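Local coordinates for D-alanyl-D-alanine carboxypeptidase (Mycobacterium tuberculosis H37Rv, PDB 4RYE), which shows D,D-carboxypeptidase activity and probably cleaves the terminal D-Ala-D-Ala of peptidoglycan stem peptides during cell wall biogenesis, at residues 54-57 against 58-62; 108-111 against 112-115; 118-121 against 122-126. One frame throughout, in Å; residues are numbered along the deposited sequence.

Contact 1: 54-57 against 58-62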
loop_
_atom_site.group_PDB
_atom_site.type_symbol
_atom_site.label_atom_id
_atom_site.label_comp_id
_atom_site.label_asym_id
_atom_site.label_seq_id
_atom_site.Cartn_x
_atom_site.Cartn_y
_atom_site.Cartn_z
ATOM N N ALA A 54 6.375 4.032 4.543
ATOM C CA ALA A 54 6.352 5.385 3.984
ATOM C C ALA A 54 5.886 6.432 5.001
ATOM O O ALA A 54 6.447 7.528 5.069
ATOM C CB ALA A 54 5.485 5.443 2.706
ATOM N N LEU A 55 4.859 6.103 5.781
ATOM C CA LEU A 55 4.391 7.001 6.845
ATOM C C LEU A 55 5.486 7.336 7.862
ATOM O O LEU A 55 5.646 8.489 8.261
ATOM C CB LEU A 55 3.225 6.367 7.600
ATOM C CG LEU A 55 1.821 6.522 7.036
ATOM C CD1 LEU A 55 0.869 5.655 7.856
ATOM C CD2 LEU A 55 1.400 7.981 7.075
ATOM N N VAL A 56 6.226 6.320 8.301
ATOM C CA VAL A 56 7.311 6.537 9.249
ATOM C C VAL A 56 8.387 7.425 8.611
ATOM O O VAL A 56 8.864 8.388 9.228
ATOM C CB VAL A 56 7.935 5.200 9.703
ATOM C CG1 VAL A 56 9.212 5.452 10.511
ATOM C CG2 VAL A 56 6.930 4.395 10.520
ATOM N N ALA A 57 8.764 7.103 7.374
ATOM C CA ALA A 57 9.798 7.868 6.669
ATOM C C ALA A 57 9.401 9.334 6.517
ATOM O O ALA A 57 10.219 10.228 6.719
ATOM C CB ALA A 57 10.086 7.255 5.296
ATOM N N LEU A 58 8.144 9.575 6.160
ATOM C CA LEU A 58 7.669 10.936 5.962
ATOM C C LEU A 58 7.598 11.709 7.265
ATOM O O LEU A 58 7.795 12.926 7.281
ATOM C CB LEU A 58 6.308 10.939 5.266
ATOM C CG LEU A 58 6.390 10.600 3.781
ATOM C CD1 LEU A 58 5.014 10.242 3.253
ATOM C CD2 LEU A 58 6.996 11.772 3.018
ATOM N N ASP A 59 7.328 11.016 8.362
ATOM C CA ASP A 59 7.335 11.680 9.668
ATOM C C ASP A 59 8.738 12.071 10.139
ATOM O O ASP A 59 8.927 13.134 10.715
ATOM C CB ASP A 59 6.683 10.800 10.741
ATOM C CG ASP A 59 5.169 10.834 10.685
ATOM O OD1 ASP A 59 4.607 11.560 9.836
ATOM O OD2 ASP A 59 4.540 10.134 11.505
ATOM N N GLU A 60 9.718 11.205 9.899
ATOM C CA GLU A 60 11.030 11.372 10.533
ATOM C C GLU A 60 12.124 11.928 9.632
ATOM O O GLU A 60 13.087 12.530 10.117
ATOM C CB GLU A 60 11.505 10.039 11.122
ATOM C CG GLU A 60 10.477 9.372 12.020
ATOM C CD GLU A 60 11.085 8.352 12.970
ATOM O OE1 GLU A 60 12.331 8.231 13.021
ATOM O OE2 GLU A 60 10.304 7.675 13.673
ATOM N N LEU A 61 12.004 11.715 8.330
ATOM C CA LEU A 61 13.118 12.015 7.429
ATOM C C LEU A 61 12.867 13.262 6.595
ATOM O O LEU A 61 11.762 13.468 6.105
ATOM C CB LEU A 61 13.378 10.825 6.499
ATOM C CG LEU A 61 13.763 9.474 7.112
ATOM C CD1 LEU A 61 13.826 8.393 6.018
ATOM C CD2 LEU A 61 15.083 9.542 7.888
ATOM N N ASP A 62 13.891 14.094 6.444
ATOM C CA ASP A 62 13.851 15.193 5.477
ATOM C C ASP A 62 13.909 14.579 4.073
ATOM O O ASP A 62 14.674 13.642 3.843
ATOM C CB ASP A 62 15.036 16.133 5.692
ATOM C CG ASP A 62 14.971 17.379 4.816
ATOM O OD1 ASP A 62 15.138 17.264 3.578
ATOM O OD2 ASP A 62 14.773 18.483 5.372
#
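V56 and E60, one helical turn apart, run alongside each other in the same direction, and the glutamate is a good example of a side chain that stands out from the helix and leans back towards the preceding turn. Its CB sits 3.6 Å from V56 O. The next atom comes closer still: with chi1 at -51°, CG lies beside the backbone N and anti to the carbonyl carbon, and this brings it to 3.4 Å from the same V56 O. Beyond CG the extended chain rises beside the valine, where carboxylate atom OE2 comes to 4.0 Å from V56 CG1. The other oxygen, OE1, looks outside the turn and forms a salt bridge with K123.

Beneath these side chains the backbone carries the usual ladder of i to i+4 bonds, from L58 N to A54 O through to L61 N, which reaches A57 O at 2.8 Å. That last carbonyl is shared, since E60 N also makes a weak 3.4 Å bond to A57 O. L61 then leaves helical angles, yet its side chain still folds back over the turn: CB is 3.2 Å from A57 O, and CD1 meets the methyl of A57 at 4.0 Å. D59, on the exposed side, has its carboxylate in a salt bridge with K127.

Both acids of this last turn of helix 50-60 thus reach lysines of helix 117-130, while the apolar residues pack on neighbouring helices. A54, A57 and L58 pack on L95 of helix 91-100, and A54 and L58 also meet F171 of helix 169-176. V56 faces helix 117-130 through K123, M124 and K127, so the end of helix 50-60 is wedged among three other helices, with L61 resting on L114.

Contact 2: 108-111 against 112-115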
loop_
_atom_site.group_PDB
_atom_site.type_symbol
_atom_site.label_atom_id
_atom_site.label_comp_id
_atom_site.label_asym_id
_atom_site.label_seq_id
_atom_site.Cartn_x
_atom_site.Cartn_y
_atom_site.Cartn_z
ATOM N N ASN A 108 14.722 -1.362 2.352
ATOM C CA ASN A 108 15.809 -1.632 3.281
ATOM C C ASN A 108 16.755 -0.438 3.449
ATOM O O ASN A 108 17.360 -0.261 4.510
ATOM C CB ASN A 108 16.555 -2.919 2.890
ATOM C CG ASN A 108 15.675 -4.155 3.025
ATOM O OD1 ASN A 108 14.736 -4.172 3.826
ATOM N ND2 ASN A 108 15.961 -5.179 2.238
ATOM N N THR A 109 16.865 0.389 2.414
ATOM C CA THR A 109 17.733 1.557 2.475
ATOM C C THR A 109 17.063 2.679 3.268
ATOM O O THR A 109 17.730 3.432 3.975
ATOM C CB THR A 109 18.170 2.030 1.069
ATOM O OG1 THR A 109 18.649 0.905 0.318
ATOM C CG2 THR A 109 19.308 3.053 1.171
ATOM N N LEU A 110 15.743 2.776 3.169
ATOM C CA LEU A 110 14.995 3.671 4.044
ATOM C C LEU A 110 15.119 3.221 5.496
ATOM O O LEU A 110 15.274 4.041 6.389
ATOM C CB LEU A 110 13.523 3.720 3.635
ATOM C CG LEU A 110 13.232 4.596 2.412
ATOM C CD1 LEU A 110 11.798 4.385 1.916
ATOM C CD2 LEU A 110 13.490 6.078 2.714
ATOM N N ALA A 111 15.072 1.911 5.726
ATOM C CA ALA A 111 15.217 1.382 7.081
ATOM C C ALA A 111 16.595 1.722 7.642
ATOM O O ALA A 111 16.739 1.974 8.835
ATOM C CB ALA A 111 14.989 -0.119 7.102
ATOM N N HIS A 112 17.601 1.716 6.772
ATOM C CA HIS A 112 18.950 2.168 7.117
ATOM C C HIS A 112 18.903 3.611 7.646
ATOM O O HIS A 112 19.417 3.887 8.737
ATOM C CB HIS A 112 19.872 2.017 5.888
ATOM C CG HIS A 112 21.278 2.505 6.085
ATOM N ND1 HIS A 112 22.277 2.258 5.166
ATOM C CD2 HIS A 112 21.849 3.241 7.070
ATOM C CE1 HIS A 112 23.402 2.812 5.580
ATOM N NE2 HIS A 112 23.170 3.420 6.727
HETATM N N MSE A 113 18.286 4.518 6.888
HETATM C CA MSE A 113 18.134 5.915 7.320
HETATM C C MSE A 113 17.366 6.051 8.631
HETATM O O MSE A 113 17.576 6.995 9.377
HETATM C CB MSE A 113 17.422 6.750 6.250
HETATM C CG MSE A 113 18.151 6.800 4.933
HETATM SE SE MSE A 113 17.323 8.027 3.640
HETATM C CE MSE A 113 17.680 9.670 4.631
ATOM N N LEU A 114 16.470 5.114 8.904
ATOM C CA LEU A 114 15.623 5.206 10.084
ATOM C C LEU A 114 16.235 4.559 11.318
ATOM O O LEU A 114 15.616 4.545 12.378
ATOM C CB LEU A 114 14.253 4.597 9.793
ATOM C CG LEU A 114 13.429 5.412 8.796
ATOM C CD1 LEU A 114 12.273 4.598 8.234
ATOM C CD2 LEU A 114 12.924 6.694 9.476
ATOM N N GLY A 115 17.442 4.022 11.188
ATOM C CA GLY A 115 18.135 3.450 12.331
ATOM C C GLY A 115 18.329 1.943 12.274
ATOM O O GLY A 115 18.783 1.330 13.242
#
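L114 closes back over the carbonyl of L110, and this is the compact half of the contact. Its CG lies 3.3 Å from L110 O, with CD1 at 3.6 Å from the same oxygen, while the backbone N of L114 donates to L110 O across 3.0 Å. A second, weak bond from L114 N goes to A111 O. Both leucines are buried: L110 packs on L94, L95 and L98 of helix 91-100, and L114 on L53 and V56 of helix 50-60.

The other flank is looser. Selenomethionine M113 keeps its CG near T109 O, and its SE comes no nearer to L110 CD2 than 4.4 Å; a bend at chi3 (66°) sets the direction of the terminal CE. The side chain of H112 touches the preceding turn through CB, 3.2 Å from T109 O, while its N bonds to N108 O. Because chi1 is 177°, its ring carbon CG stands opposite the backbone N and the imidazole is carried away from that turn; ND1 is hydrogen-bonded to D73, which fixes the ring from outside the helix. M113 and H112 are both partly exposed, though V67 of strand 66-68 touches each of them.

At the solvent end, exposed G115 swings to a positive phi of 113°, a conformation that suits a residue with no side chain, and its N bonds to H112 O at 3.2 Å. The positive phi, together with two bonds back into the last turn, makes this a Schellman motif, a classic glycine-bearing C-terminal cap, which here ends helix 104-113 just ahead of helix 117-130.

Contact 3: 118-121 against 122-126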
loop_
_atom_site.group_PDB
_atom_site.type_symbol
_atom_site.label_atom_id
_atom_site.label_comp_id
_atom_site.label_asym_id
_atom_site.label_seq_id
_atom_site.Cartn_x
_atom_site.Cartn_y
_atom_site.Cartn_z
ATOM N N ASP A 118 15.603 -3.607 12.604
ATOM C CA ASP A 118 14.814 -3.852 13.813
ATOM C C ASP A 118 14.128 -2.589 14.328
ATOM O O ASP A 118 12.959 -2.619 14.708
ATOM C CB ASP A 118 15.692 -4.451 14.915
ATOM C CG ASP A 118 16.097 -5.885 14.626
ATOM O OD1 ASP A 118 15.766 -6.389 13.528
ATOM O OD2 ASP A 118 16.759 -6.499 15.494
ATOM N N VAL A 119 14.874 -1.489 14.345
ATOM C CA VAL A 119 14.350 -0.202 14.785
ATOM C C VAL A 119 13.224 0.261 13.874
ATOM O O VAL A 119 12.204 0.774 14.335
ATOM C CB VAL A 119 15.469 0.867 14.828
ATOM C CG1 VAL A 119 14.882 2.248 15.018
ATOM C CG2 VAL A 119 16.483 0.545 15.937
ATOM N N THR A 120 13.389 0.055 12.572
ATOM C CA THR A 120 12.381 0.510 11.619
ATOM C C THR A 120 11.088 -0.277 11.777
ATOM O O THR A 120 9.985 0.286 11.732
ATOM C CB THR A 120 12.907 0.427 10.175
ATOM O OG1 THR A 120 14.029 1.303 10.042
ATOM C CG2 THR A 120 11.840 0.833 9.171
ATOM N N VAL A 121 11.222 -1.580 11.988
ATOM C CA VAL A 121 10.054 -2.412 12.217
ATOM C C VAL A 121 9.357 -1.989 13.513
ATOM O O VAL A 121 8.122 -1.903 13.551
ATOM C CB VAL A 121 10.414 -3.906 12.224
ATOM C CG1 VAL A 121 9.226 -4.755 12.701
ATOM C CG2 VAL A 121 10.852 -4.329 10.823
ATOM N N ALA A 122 10.129 -1.696 14.556
ATOM C CA ALA A 122 9.517 -1.207 15.801
ATOM C C ALA A 122 8.786 0.120 15.584
ATOM O O ALA A 122 7.688 0.311 16.103
ATOM C CB ALA A 122 10.543 -1.066 16.903
ATOM N N LYS A 123 9.392 1.034 14.825
ATOM C CA LYS A 123 8.720 2.295 14.480
ATOM C C LYS A 123 7.449 2.108 13.650
ATOM O O LYS A 123 6.460 2.822 13.846
ATOM C CB LYS A 123 9.677 3.249 13.756
ATOM C CG LYS A 123 10.821 3.760 14.633
ATOM C CD LYS A 123 11.790 4.620 13.814
ATOM C CE LYS A 123 12.866 5.229 14.712
ATOM N NZ LYS A 123 13.844 6.042 13.932
HETATM N N MSE A 124 7.466 1.169 12.706
HETATM C CA MSE A 124 6.263 0.881 11.927
HETATM C C MSE A 124 5.128 0.356 12.813
HETATM O O MSE A 124 3.982 0.777 12.701
HETATM C CB MSE A 124 6.575 -0.121 10.809
HETATM C CG MSE A 124 7.380 0.476 9.655
HETATM SE SE MSE A 124 8.223 -0.943 8.610
HETATM C CE MSE A 124 6.633 -1.700 7.758
ATOM N N ASN A 125 5.457 -0.569 13.699
ATOM C CA ASN A 125 4.463 -1.112 14.614
ATOM C C ASN A 125 3.951 -0.048 15.577
ATOM O O ASN A 125 2.758 0.001 15.869
ATOM C CB ASN A 125 5.036 -2.329 15.348
ATOM C CG ASN A 125 5.089 -3.552 14.453
ATOM O OD1 ASN A 125 4.198 -3.751 13.624
ATOM N ND2 ASN A 125 6.134 -4.358 14.591
ATOM N N ALA A 126 4.838 0.828 16.040
ATOM C CA ALA A 126 4.392 1.937 16.886
ATOM C C ALA A 126 3.436 2.868 16.131
ATOM O O ALA A 126 2.451 3.354 16.693
ATOM C CB ALA A 126 5.569 2.713 17.432
#
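A122 meets D118 and V119 chiefly through backbone, its methyl resting 3.6 Å from V119 O while its N bonds to D118 O. K123 follows, with a chain extended beyond CG lying alongside V119. Its CG is 3.3 Å from V119 O, and farther out CE meets V119 CG1 at 3.6 Å; that methyl is turned to the lysine by a chi1 of 169°, which sets it opposite the valine N.

Next, selenomethionine M124 and T120 cross obliquely, SE passing T120 CG2 at 4.1 Å. The threonine's OG1 looks the other way, bonded to G116 O. M124 is buried, touching L52 and V56 of helix 50-60.

N125 then runs beside V121, its ND2 3.6 Å from V121 CG1. Although ND2 is also near V121 O, the angle is poor for a bond, and the backbone N of N125 takes that carbonyl at 3.0 Å instead. The amide has partners elsewhere, OD1 accepting from A138 N.

The turn thus pairs aliphatic support with polar ends satisfied from outside. V119 flanks the lysine's alkyl chain, while E60 and L114 O hold its ammonium, an environment that probably favours the charged form.

In the fold
The three contacts lie on three separate helices, of which 104-113 and 117-130 are consecutive, and their centres form a near-equilateral cluster, 11 Å from contact 1 to contact 2 and from contact 2 to contact 3, and 12 Å from contact 1 to contact 3. K123 of contact 3 ties them together: NZ lies 2.8 Å from E60 OE1 of contact 1, and 2.8 Å from L114 O of contact 2. V56 adds an apolar seam, touching L114 on one branch and the backbone of K123 and M124 on the other. The cluster backs the probable active site: the side chains of A54, M124 and L110 lie about 6, 7 and 8 Å from that of K50, the likely proton acceptor, without touching it.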